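Local atomic coordinates of 1-deoxy-D-xylulose 5-phosphate reductoisomerase (Zymomonas mobilis, PDB entry 1R0K), a protein that catalyses the NADPH-dependent rearrangement and reduction of 1-deoxy-D-xylulose 5-phosphate to 2-C-methyl-D-erythritol 4-phosphate, using a divalent metal ion such as magnesium, manganese or cobalt. Residues P4-T13 and D29-A38; I114-K125 and V139-D150. One frame throughout, in Å; residues are numbered along the deposited sequence.

How the contacts relate
Both contacts join neighbouring strands of the same parallel seven-stranded sheet, the core of the Rossmann-type NADPH-binding domain. Contact 1 comes first along the chain; both of its segments precede those of contact 2. It pairs strand 5-10 with strand 31-38, which helix 15-25 connects. Contact 2 pairs strand 119-122 with strand 145-148, which is an outermost strand within this chain. Strand 96-99 lies between the two pairs and bonds to both. The centres are about 15 Å apart, and Arg5 NH2 approaches Thr119 OG1 at 3.5 Å. Contact 1 holds Thr13, predicted to bind NADPH. Contact 2 ends at residues predicted to bind NADPH, substrate and metal.

Contact 1: P4-T13 and D29-A38; sequences PRTVTVLGAT and DRYQVIALTA. With ACT (acetate ion), chain F.
Arg5 and Tyr31 lie side by side on one face of the parallel strand pair and point the same way. Arg5 CG is anti to the backbone N (chi1 -173°), and the extended chain runs along the tyrosine, with CD 4.0 Å from Tyr31 CE2. The guanidinium and ring planes are 39° apart. A water accepts from Arg5 NH1 and also meets Tyr31 OH, while Arg5 NE forms a salt bridge with Asp95. Val7 continues this face. Its CG1 meets Tyr31 CD2 at 3.7 Å, approaching the ring at a slant. Further on, Leu36 lies alongside Val9 and brings CD2 to 3.7 Å from Val9 CB. Helix 15-25, the crossover of this beta-alpha-beta unit, packs on Val7, Val9 and Val33.

On the face that carries Thr6 and Gln32, Thr6 CG2 meets Ile34 CD1 at 3.8 Å. Strand 31-38 carries one extra residue between Val33 and Leu36, opposite Thr8, a beta bulge. There Ala35 N is bonded to Thr8 OG1 (3.2 Å) instead of a carbonyl. Thr37 closes the pair. Its OG1 sits between its own backbone N and carbonyl carbon (chi1 79°), where it accepts from Gly11 N at 2.9 Å. Its carbonyl O accepts a straight bond from Ala12 N. Beyond it, Thr13 OG1 donates to an acetate O at 2.7 Å. Asn39, Arg40 and Asn41 hold the acetate through their backbone N atoms. Thr13, Arg40 and Asn41 are predicted to bind NADPH. The acetate, probably from the crystallisation liquor, is consistent with an anion-binding spot in the cofactor site.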
loop_
_atom_site.group_PDB
_atom_site.type_symbol
_atom_site.label_atom_id
_atom_site.label_comp_id
_atom_site.label_asym_id
_atom_site.label_seq_id
_atom_site.Cartn_x
_atom_site.Cartn_y
_atom_site.Cartn_z
ATOM N N PRO B 4 -23.868 -1.689 20.894
ATOM C CA PRO B 4 -22.453 -2.006 21.120
ATOM C C PRO B 4 -22.038 -3.339 20.502
ATOM O O PRO B 4 -22.796 -4.307 20.529
ATOM C CB PRO B 4 -22.341 -2.037 22.644
ATOM C CG PRO B 4 -23.432 -1.114 23.088
ATOM C CD PRO B 4 -24.565 -1.498 22.175
ATOM N N ARG B 5 -20.832 -3.382 19.948
ATOM C CA ARG B 5 -20.319 -4.605 19.351
ATOM C C ARG B 5 -19.647 -5.390 20.474
ATOM O O ARG B 5 -18.841 -4.837 21.225
ATOM C CB ARG B 5 -19.301 -4.269 18.263
ATOM C CG ARG B 5 -18.827 -5.474 17.474
ATOM C CD ARG B 5 -17.709 -5.097 16.513
ATOM N NE ARG B 5 -17.386 -6.196 15.612
ATOM C CZ ARG B 5 -16.338 -6.211 14.797
ATOM N NH1 ARG B 5 -15.502 -5.183 14.770
ATOM N NH2 ARG B 5 -16.133 -7.254 14.005
ATOM N N THR B 6 -19.978 -6.672 20.593
ATOM C CA THR B 6 -19.411 -7.509 21.644
ATOM C C THR B 6 -18.009 -8.021 21.310
ATOM O O THR B 6 -17.749 -8.472 20.191
ATOM C CB THR B 6 -20.329 -8.712 21.948
ATOM O OG1 THR B 6 -20.564 -9.461 20.746
ATOM C CG2 THR B 6 -21.663 -8.228 22.501
ATOM N N VAL B 7 -17.115 -7.954 22.290
ATOM C CA VAL B 7 -15.741 -8.393 22.095
ATOM C C VAL B 7 -15.206 -9.281 23.213
ATOM O O VAL B 7 -15.546 -9.114 24.389
ATOM C CB VAL B 7 -14.788 -7.189 21.958
ATOM C CG1 VAL B 7 -15.209 -6.319 20.792
ATOM C CG2 VAL B 7 -14.779 -6.377 23.248
ATOM N N THR B 8 -14.364 -10.231 22.826
ATOM C CA THR B 8 -13.729 -11.134 23.768
ATOM C C THR B 8 -12.241 -11.140 23.469
ATOM O O THR B 8 -11.831 -11.193 22.306
ATOM C CB THR B 8 -14.284 -12.567 23.654
ATOM O OG1 THR B 8 -15.542 -12.643 24.335
ATOM C CG2 THR B 8 -13.320 -13.574 24.263
ATOM N N VAL B 9 -11.438 -11.065 24.520
ATOM C CA VAL B 9 -9.996 -11.071 24.357
ATOM C C VAL B 9 -9.406 -12.288 25.055
ATOM O O VAL B 9 -9.420 -12.385 26.284
ATOM C CB VAL B 9 -9.359 -9.799 24.938
ATOM C CG1 VAL B 9 -7.858 -9.786 24.645
ATOM C CG2 VAL B 9 -10.034 -8.570 24.354
ATOM N N LEU B 10 -8.914 -13.224 24.254
ATOM C CA LEU B 10 -8.290 -14.433 24.776
ATOM C C LEU B 10 -6.808 -14.092 24.921
ATOM O O LEU B 10 -6.117 -13.895 23.926
ATOM C CB LEU B 10 -8.489 -15.586 23.789
ATOM C CG LEU B 10 -9.944 -15.832 23.370
ATOM C CD1 LEU B 10 -9.984 -16.939 22.334
ATOM C CD2 LEU B 10 -10.793 -16.205 24.599
ATOM N N GLY B 11 -6.330 -14.014 26.162
ATOM C CA GLY B 11 -4.941 -13.661 26.409
ATOM C C GLY B 11 -4.883 -12.144 26.479
ATOM O O GLY B 11 -4.180 -11.496 25.708
ATOM N N ALA B 12 -5.629 -11.578 27.422
ATOM C CA ALA B 12 -5.721 -10.133 27.573
ATOM C C ALA B 12 -4.644 -9.463 28.412
ATOM O O ALA B 12 -4.627 -8.240 28.516
ATOM C CB ALA B 12 -7.088 -9.778 28.134
ATOM N N THR B 13 -3.743 -10.245 29.000
ATOM C CA THR B 13 -2.704 -9.672 29.851
ATOM C C THR B 13 -1.314 -9.615 29.233
ATOM O O THR B 13 -0.397 -9.032 29.813
ATOM C CB THR B 13 -2.625 -10.426 31.181
ATOM O OG1 THR B 13 -2.411 -11.816 30.923
ATOM C CG2 THR B 13 -3.930 -10.251 31.966
ATOM N N ASP B 29 -18.038 2.906 24.380
ATOM C CA ASP B 29 -19.375 3.226 23.894
ATOM C C ASP B 29 -19.628 2.452 22.601
ATOM O O ASP B 29 -20.762 2.361 22.128
ATOM C CB ASP B 29 -19.509 4.732 23.637
ATOM C CG ASP B 29 -18.577 5.227 22.549
ATOM O OD1 ASP B 29 -17.353 4.995 22.652
ATOM O OD2 ASP B 29 -19.071 5.857 21.590
ATOM N N ARG B 30 -18.562 1.884 22.043
ATOM C CA ARG B 30 -18.648 1.121 20.796
ATOM C C ARG B 30 -18.494 -0.383 21.022
ATOM O O ARG B 30 -18.980 -1.193 20.231
ATOM C CB ARG B 30 -17.561 1.592 19.820
ATOM C CG ARG B 30 -17.801 2.968 19.203
ATOM C CD ARG B 30 -16.527 3.532 18.569
ATOM N NE ARG B 30 -15.861 2.568 17.695
ATOM C CZ ARG B 30 -14.654 2.745 17.156
ATOM N NH1 ARG B 30 -13.966 3.857 17.396
ATOM N NH2 ARG B 30 -14.127 1.801 16.383
ATOM N N TYR B 31 -17.820 -0.749 22.108
ATOM C CA TYR B 31 -17.577 -2.151 22.413
ATOM C C TYR B 31 -18.029 -2.611 23.786
ATOM O O TYR B 31 -17.849 -1.911 24.780
ATOM C CB TYR B 31 -16.085 -2.456 22.269
ATOM C CG TYR B 31 -15.533 -2.087 20.918
ATOM C CD1 TYR B 31 -14.658 -1.013 20.772
ATOM C CD2 TYR B 31 -15.913 -2.792 19.777
ATOM C CE1 TYR B 31 -14.175 -0.644 19.521
ATOM C CE2 TYR B 31 -15.434 -2.432 18.521
ATOM C CZ TYR B 31 -14.567 -1.357 18.399
ATOM O OH TYR B 31 -14.102 -0.994 17.154
ATOM N N GLN B 32 -18.597 -3.812 23.822
ATOM C CA GLN B 32 -19.065 -4.434 25.053
ATOM C C GLN B 32 -18.233 -5.693 25.286
ATOM O O GLN B 32 -18.295 -6.647 24.511
ATOM C CB GLN B 32 -20.544 -4.800 24.934
ATOM C CG GLN B 32 -21.000 -5.835 25.950
ATOM C CD GLN B 32 -22.506 -5.995 25.981
ATOM O OE1 GLN B 32 -23.154 -6.127 24.938
ATOM N NE2 GLN B 32 -23.073 -5.993 27.182
ATOM N N VAL B 33 -17.450 -5.690 26.358
ATOM C CA VAL B 33 -16.596 -6.822 26.669
ATOM C C VAL B 33 -17.352 -8.011 27.243
ATOM O O VAL B 33 -18.028 -7.896 28.264
ATOM C CB VAL B 33 -15.498 -6.419 27.660
ATOM C CG1 VAL B 33 -14.622 -7.615 27.984
ATOM C CG2 VAL B 33 -14.662 -5.298 27.067
ATOM N N ILE B 34 -17.230 -9.155 26.579
ATOM C CA ILE B 34 -17.875 -10.371 27.040
ATOM C C ILE B 34 -16.915 -11.092 27.979
ATOM O O ILE B 34 -17.077 -11.052 29.196
ATOM C CB ILE B 34 -18.232 -11.306 25.859
ATOM C CG1 ILE B 34 -19.176 -10.589 24.890
ATOM C CG2 ILE B 34 -18.899 -12.577 26.381
ATOM C CD1 ILE B 34 -20.482 -10.143 25.514
ATOM N N ALA B 35 -15.902 -11.740 27.418
ATOM C CA ALA B 35 -14.942 -12.453 28.245
ATOM C C ALA B 35 -13.511 -11.986 28.052
ATOM O O ALA B 35 -13.125 -11.532 26.975
ATOM C CB ALA B 35 -15.030 -13.946 27.973
ATOM N N LEU B 36 -12.736 -12.082 29.124
ATOM C CA LEU B 36 -11.322 -11.746 29.096
ATOM C C LEU B 36 -10.656 -12.945 29.745
ATOM O O LEU B 36 -11.184 -13.498 30.707
ATOM C CB LEU B 36 -11.025 -10.493 29.922
ATOM C CG LEU B 36 -11.610 -9.153 29.477
ATOM C CD1 LEU B 36 -11.040 -8.060 30.376
ATOM C CD2 LEU B 36 -11.266 -8.871 28.011
ATOM N N THR B 37 -9.514 -13.368 29.221
ATOM C CA THR B 37 -8.828 -14.502 29.816
ATOM C C THR B 37 -7.358 -14.177 29.980
ATOM O O THR B 37 -6.824 -13.309 29.294
ATOM C CB THR B 37 -8.932 -15.766 28.945
ATOM O OG1 THR B 37 -7.984 -15.689 27.872
ATOM C CG2 THR B 37 -10.336 -15.908 28.380
ATOM N N ALA B 38 -6.713 -14.874 30.907
ATOM C CA ALA B 38 -5.293 -14.693 31.153
ATOM C C ALA B 38 -4.731 -16.065 31.494
ATOM O O ALA B 38 -5.479 -17.037 31.596
ATOM C CB ALA B 38 -5.070 -13.718 32.303
HETATM C C ACT F . -0.230 -14.257 31.735
HETATM O O ACT F . -1.452 -14.052 32.146
HETATM O OXT ACT F . 0.600 -15.083 32.237
HETATM C CH3 ACT F . 0.338 -13.502 30.576
HETATM O O HOH W 1 -15.846 -2.345 15.311
#

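Contact 2: I114-K125 and V139-D150; sequences IRKGKTVALANK and VREHGTTLLPVD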
loop_
_atom_site.group_PDB
_atom_site.type_symbol
_atom_site.label_atom_id
_atom_site.label_comp_id
_atom_site.label_asym_id
_atom_site.label_seq_id
_atom_site.Cartn_x
_atom_site.Cartn_y
_atom_site.Cartn_z
ATOM N N ILE B 114 -13.345 -19.555 16.132
ATOM C CA ILE B 114 -13.482 -19.580 14.684
ATOM C C ILE B 114 -14.776 -20.284 14.268
ATOM O O ILE B 114 -15.485 -19.814 13.384
ATOM C CB ILE B 114 -12.281 -20.286 14.024
ATOM C CG1 ILE B 114 -11.049 -19.381 14.111
ATOM C CG2 ILE B 114 -12.603 -20.630 12.576
ATOM C CD1 ILE B 114 -9.777 -20.016 13.598
ATOM N N ARG B 115 -15.088 -21.398 14.925
ATOM C CA ARG B 115 -16.293 -22.157 14.608
ATOM C C ARG B 115 -17.597 -21.394 14.852
ATOM O O ARG B 115 -18.638 -21.752 14.297
ATOM C CB ARG B 115 -16.289 -23.484 15.373
ATOM C CG ARG B 115 -15.342 -24.521 14.761
ATOM C CD ARG B 115 -15.206 -25.768 15.619
ATOM N NE ARG B 115 -14.545 -26.851 14.894
ATOM C CZ ARG B 115 -14.146 -27.993 15.447
ATOM N NH1 ARG B 115 -14.335 -28.213 16.742
ATOM N NH2 ARG B 115 -13.560 -28.924 14.703
ATOM N N LYS B 116 -17.542 -20.336 15.662
ATOM C CA LYS B 116 -18.733 -19.530 15.934
ATOM C C LYS B 116 -19.073 -18.682 14.722
ATOM O O LYS B 116 -20.118 -18.037 14.673
ATOM C CB LYS B 116 -18.525 -18.634 17.157
ATOM C CG LYS B 116 -18.610 -19.375 18.471
ATOM C CD LYS B 116 -19.977 -20.005 18.641
ATOM C CE LYS B 116 -20.025 -20.890 19.865
ATOM N NZ LYS B 116 -21.367 -21.511 20.033
ATOM N N GLY B 117 -18.163 -18.667 13.755
ATOM C CA GLY B 117 -18.397 -17.941 12.520
ATOM C C GLY B 117 -18.425 -16.427 12.478
ATOM O O GLY B 117 -18.806 -15.865 11.455
ATOM N N LYS B 118 -18.032 -15.752 13.552
ATOM C CA LYS B 118 -18.036 -14.293 13.528
ATOM C C LYS B 118 -16.667 -13.766 13.116
ATOM O O LYS B 118 -16.078 -14.258 12.151
ATOM C CB LYS B 118 -18.453 -13.737 14.893
ATOM C CG LYS B 118 -19.824 -14.216 15.339
ATOM C CD LYS B 118 -20.846 -13.994 14.240
ATOM C CE LYS B 118 -22.158 -14.691 14.553
ATOM N NZ LYS B 118 -23.144 -14.501 13.447
ATOM N N THR B 119 -16.154 -12.771 13.832
ATOM C CA THR B 119 -14.848 -12.215 13.487
ATOM C C THR B 119 -13.785 -12.614 14.500
ATOM O O THR B 119 -13.975 -12.486 15.712
ATOM C CB THR B 119 -14.902 -10.671 13.375
ATOM O OG1 THR B 119 -15.862 -10.305 12.379
ATOM C CG2 THR B 119 -13.545 -10.106 12.962
ATOM N N VAL B 120 -12.666 -13.116 13.990
ATOM C CA VAL B 120 -11.561 -13.538 14.837
ATOM C C VAL B 120 -10.265 -12.862 14.417
ATOM O O VAL B 120 -9.800 -13.040 13.287
ATOM C CB VAL B 120 -11.350 -15.065 14.768
ATOM C CG1 VAL B 120 -10.210 -15.483 15.691
ATOM C CG2 VAL B 120 -12.639 -15.787 15.148
ATOM N N ALA B 121 -9.701 -12.063 15.315
ATOM C CA ALA B 121 -8.422 -11.402 15.051
ATOM C C ALA B 121 -7.421 -12.430 15.580
ATOM O O ALA B 121 -7.375 -12.706 16.781
ATOM C CB ALA B 121 -8.326 -10.076 15.836
ATOM N N LEU B 122 -6.629 -13.004 14.679
ATOM C CA LEU B 122 -5.688 -14.058 15.047
ATOM C C LEU B 122 -4.252 -13.645 15.326
ATOM O O LEU B 122 -3.557 -13.140 14.448
ATOM C CB LEU B 122 -5.691 -15.141 13.965
ATOM C CG LEU B 122 -4.764 -16.349 14.173
ATOM C CD1 LEU B 122 -5.136 -17.068 15.460
ATOM C CD2 LEU B 122 -4.881 -17.299 12.984
ATOM N N ALA B 123 -3.818 -13.887 16.562
ATOM C CA ALA B 123 -2.461 -13.580 16.994
ATOM C C ALA B 123 -1.717 -14.888 17.302
ATOM O O ALA B 123 -0.510 -14.989 17.082
ATOM C CB ALA B 123 -2.497 -12.686 18.229
ATOM N N ASN B 124 -2.439 -15.885 17.808
ATOM C CA ASN B 124 -1.848 -17.190 18.124
ATOM C C ASN B 124 -1.186 -17.770 16.872
ATOM O O ASN B 124 -1.832 -17.924 15.838
ATOM C CB ASN B 124 -2.930 -18.148 18.640
ATOM C CG ASN B 124 -2.421 -19.576 18.813
ATOM O OD1 ASN B 124 -2.435 -20.374 17.873
ATOM N ND2 ASN B 124 -1.956 -19.899 20.016
ATOM N N LYS B 125 0.098 -18.100 16.974
ATOM C CA LYS B 125 0.850 -18.627 15.835
ATOM C C LYS B 125 0.680 -20.122 15.545
ATOM O O LYS B 125 0.686 -20.535 14.385
ATOM C CB LYS B 125 2.338 -18.315 16.015
ATOM C CG LYS B 125 2.646 -16.828 16.134
ATOM C CD LYS B 125 4.129 -16.593 16.395
ATOM C CE LYS B 125 4.457 -15.110 16.444
ATOM N NZ LYS B 125 3.795 -14.438 17.593
ATOM N N VAL B 139 -12.633 -22.055 9.037
ATOM C CA VAL B 139 -13.029 -20.729 8.576
ATOM C C VAL B 139 -13.976 -20.841 7.382
ATOM O O VAL B 139 -15.031 -20.203 7.347
ATOM C CB VAL B 139 -11.776 -19.888 8.192
ATOM C CG1 VAL B 139 -12.176 -18.650 7.411
ATOM C CG2 VAL B 139 -11.024 -19.481 9.456
ATOM N N ARG B 140 -13.600 -21.660 6.405
ATOM C CA ARG B 140 -14.419 -21.856 5.213
ATOM C C ARG B 140 -15.768 -22.463 5.573
ATOM O O ARG B 140 -16.793 -22.083 5.017
ATOM C CB ARG B 140 -13.680 -22.757 4.214
ATOM C CG ARG B 140 -14.503 -23.211 3.006
ATOM C CD ARG B 140 -13.602 -23.468 1.802
ATOM N NE ARG B 140 -12.340 -24.109 2.172
ATOM C CZ ARG B 140 -11.150 -23.740 1.702
ATOM N NH1 ARG B 140 -11.056 -22.735 0.840
ATOM N NH2 ARG B 140 -10.048 -24.367 2.102
ATOM N N GLU B 141 -15.771 -23.393 6.522
ATOM C CA GLU B 141 -17.016 -24.032 6.918
ATOM C C GLU B 141 -17.984 -23.112 7.650
ATOM O O GLU B 141 -19.195 -23.191 7.442
ATOM C CB GLU B 141 -16.750 -25.256 7.798
ATOM C CG GLU B 141 -18.049 -25.917 8.244
ATOM C CD GLU B 141 -17.843 -27.184 9.041
ATOM O OE1 GLU B 141 -16.975 -27.989 8.653
ATOM O OE2 GLU B 141 -18.562 -27.383 10.042
ATOM N N HIS B 142 -17.465 -22.236 8.503
ATOM C CA HIS B 142 -18.351 -21.358 9.260
ATOM C C HIS B 142 -18.443 -19.912 8.795
ATOM O O HIS B 142 -19.034 -19.082 9.478
ATOM C CB HIS B 142 -17.989 -21.409 10.748
ATOM C CG HIS B 142 -18.077 -22.783 11.340
ATOM N ND1 HIS B 142 -16.990 -23.626 11.433
ATOM C CD2 HIS B 142 -19.132 -23.476 11.832
ATOM C CE1 HIS B 142 -17.371 -24.777 11.956
ATOM N NE2 HIS B 142 -18.666 -24.712 12.207
ATOM N N GLY B 143 -17.884 -19.621 7.625
ATOM C CA GLY B 143 -17.942 -18.269 7.090
ATOM C C GLY B 143 -17.327 -17.251 8.029
ATOM O O GLY B 143 -17.759 -16.099 8.096
ATOM N N THR B 144 -16.302 -17.687 8.750
ATOM C CA THR B 144 -15.611 -16.842 9.707
ATOM C C THR B 144 -14.789 -15.752 9.029
ATOM O O THR B 144 -14.209 -15.960 7.962
ATOM C CB THR B 144 -14.647 -17.682 10.565
ATOM O OG1 THR B 144 -15.344 -18.816 11.086
ATOM C CG2 THR B 144 -14.085 -16.857 11.721
ATOM N N THR B 145 -14.744 -14.581 9.655
ATOM C CA THR B 145 -13.933 -13.495 9.140
ATOM C C THR B 145 -12.633 -13.595 9.929
ATOM O O THR B 145 -12.600 -13.281 11.120
ATOM C CB THR B 145 -14.568 -12.123 9.399
ATOM O OG1 THR B 145 -15.801 -12.028 8.677
ATOM C CG2 THR B 145 -13.626 -11.010 8.941
ATOM N N LEU B 146 -11.571 -14.051 9.270
ATOM C CA LEU B 146 -10.278 -14.204 9.935
ATOM C C LEU B 146 -9.341 -13.042 9.601
ATOM O O LEU B 146 -9.014 -12.813 8.435
ATOM C CB LEU B 146 -9.633 -15.528 9.511
ATOM C CG LEU B 146 -8.363 -15.909 10.263
ATOM C CD1 LEU B 146 -8.717 -16.257 11.698
ATOM C CD2 LEU B 146 -7.690 -17.089 9.568
ATOM N N LEU B 147 -8.910 -12.311 10.625
ATOM C CA LEU B 147 -8.027 -11.172 10.422
ATOM C C LEU B 147 -6.708 -11.385 11.159
ATOM O O LEU B 147 -6.682 -11.469 12.385
ATOM C CB LEU B 147 -8.710 -9.896 10.923
ATOM C CG LEU B 147 -10.113 -9.660 10.347
ATOM C CD1 LEU B 147 -10.823 -8.547 11.121
ATOM C CD2 LEU B 147 -10.004 -9.316 8.862
ATOM N N PRO B 148 -5.593 -11.481 10.414
ATOM C CA PRO B 148 -4.267 -11.691 11.010
ATOM C C PRO B 148 -3.788 -10.451 11.760
ATOM O O PRO B 148 -3.854 -9.337 11.239
ATOM C CB PRO B 148 -3.398 -12.018 9.803
ATOM C CG PRO B 148 -4.027 -11.165 8.712
ATOM C CD PRO B 148 -5.509 -11.377 8.944
ATOM N N VAL B 149 -3.286 -10.665 12.971
ATOM C CA VAL B 149 -2.831 -9.577 13.832
ATOM C C VAL B 149 -1.356 -9.190 13.736
ATOM O O VAL B 149 -1.015 -8.009 13.824
ATOM C CB VAL B 149 -3.156 -9.907 15.304
ATOM C CG1 VAL B 149 -2.539 -8.865 16.237
ATOM C CG2 VAL B 149 -4.667 -9.955 15.491
ATOM N N ASP B 150 -0.478 -10.172 13.564
ATOM C CA ASP B 150 0.949 -9.883 13.500
ATOM C C ASP B 150 1.333 -8.921 12.370
ATOM O O ASP B 150 0.712 -8.904 11.311
ATOM C CB ASP B 150 1.739 -11.193 13.434
ATOM C CG ASP B 150 1.618 -12.004 14.721
ATOM O OD1 ASP B 150 1.244 -11.416 15.764
ATOM O OD2 ASP B 150 1.902 -13.220 14.705
HETATM O O HOH W 2 -20.609 -16.743 9.427
HETATM O O HOH W 3 -0.854 -13.061 12.348
HETATM O O HOH W 4 1.493 -13.319 17.815
#
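Thr144 OG1 donates to Ile114 O across a short 2.5 Å. Its first torsion (chi1 -50°) sets OG1 anti to its own carbonyl carbon and turns it toward the last turn of helix 107-115. Ile114 O also accepts from Gly117 N, and the two donors reach it from opposite faces of the carbonyl plane. At the far end, Lys125 NZ and Asp150 OD2 form a long salt bridge of 3.7 Å, their side chains crossing at about a right angle. A water joins the pair more closely. It accepts from Lys125 NZ and donates to Asp150 OD1 and Ala123 O. Lys125 is predicted to bind the substrate and Asp150 a manganese ion, so the bridge lies at the probable active site.

Between these ends runs a regular parallel ladder from Lys118 to Val149. Its bonds include a nearly straight one from Leu147 N to Val120 O (2.9 Å, 178°). Each strand follows a helix, and helices 126-129 and 132-142 lie in the connection between them, as in a Rossmann-type sheet. The predicted binding residues Asn124, Lys125 and Asp150 gather at the C-terminal ends of the strands, the usual site in this fold.

Where the two helices give way to the loops, His142 lays one ring face against Arg115. Arg115 CA lies 3.8 Å from the ring centroid, a CH-pi contact, and Arg115 O stands over the same face toward the rim. His142 ND1 donates to Ala138 O, which helps to fix the ring. Ile114 CG2 packs on Val139 CG2 nearby. Leu146 bends CD1 to 3.9 Å from Leu122 CB. On the opposite face of the sheet, Thr119 CG2 meets Leu147 CD1 at 3.6 Å. Ala121 CB touches Val149 CG2 at 3.7 Å, and helix 267-275 packs on Ala121, Leu147 and Val149.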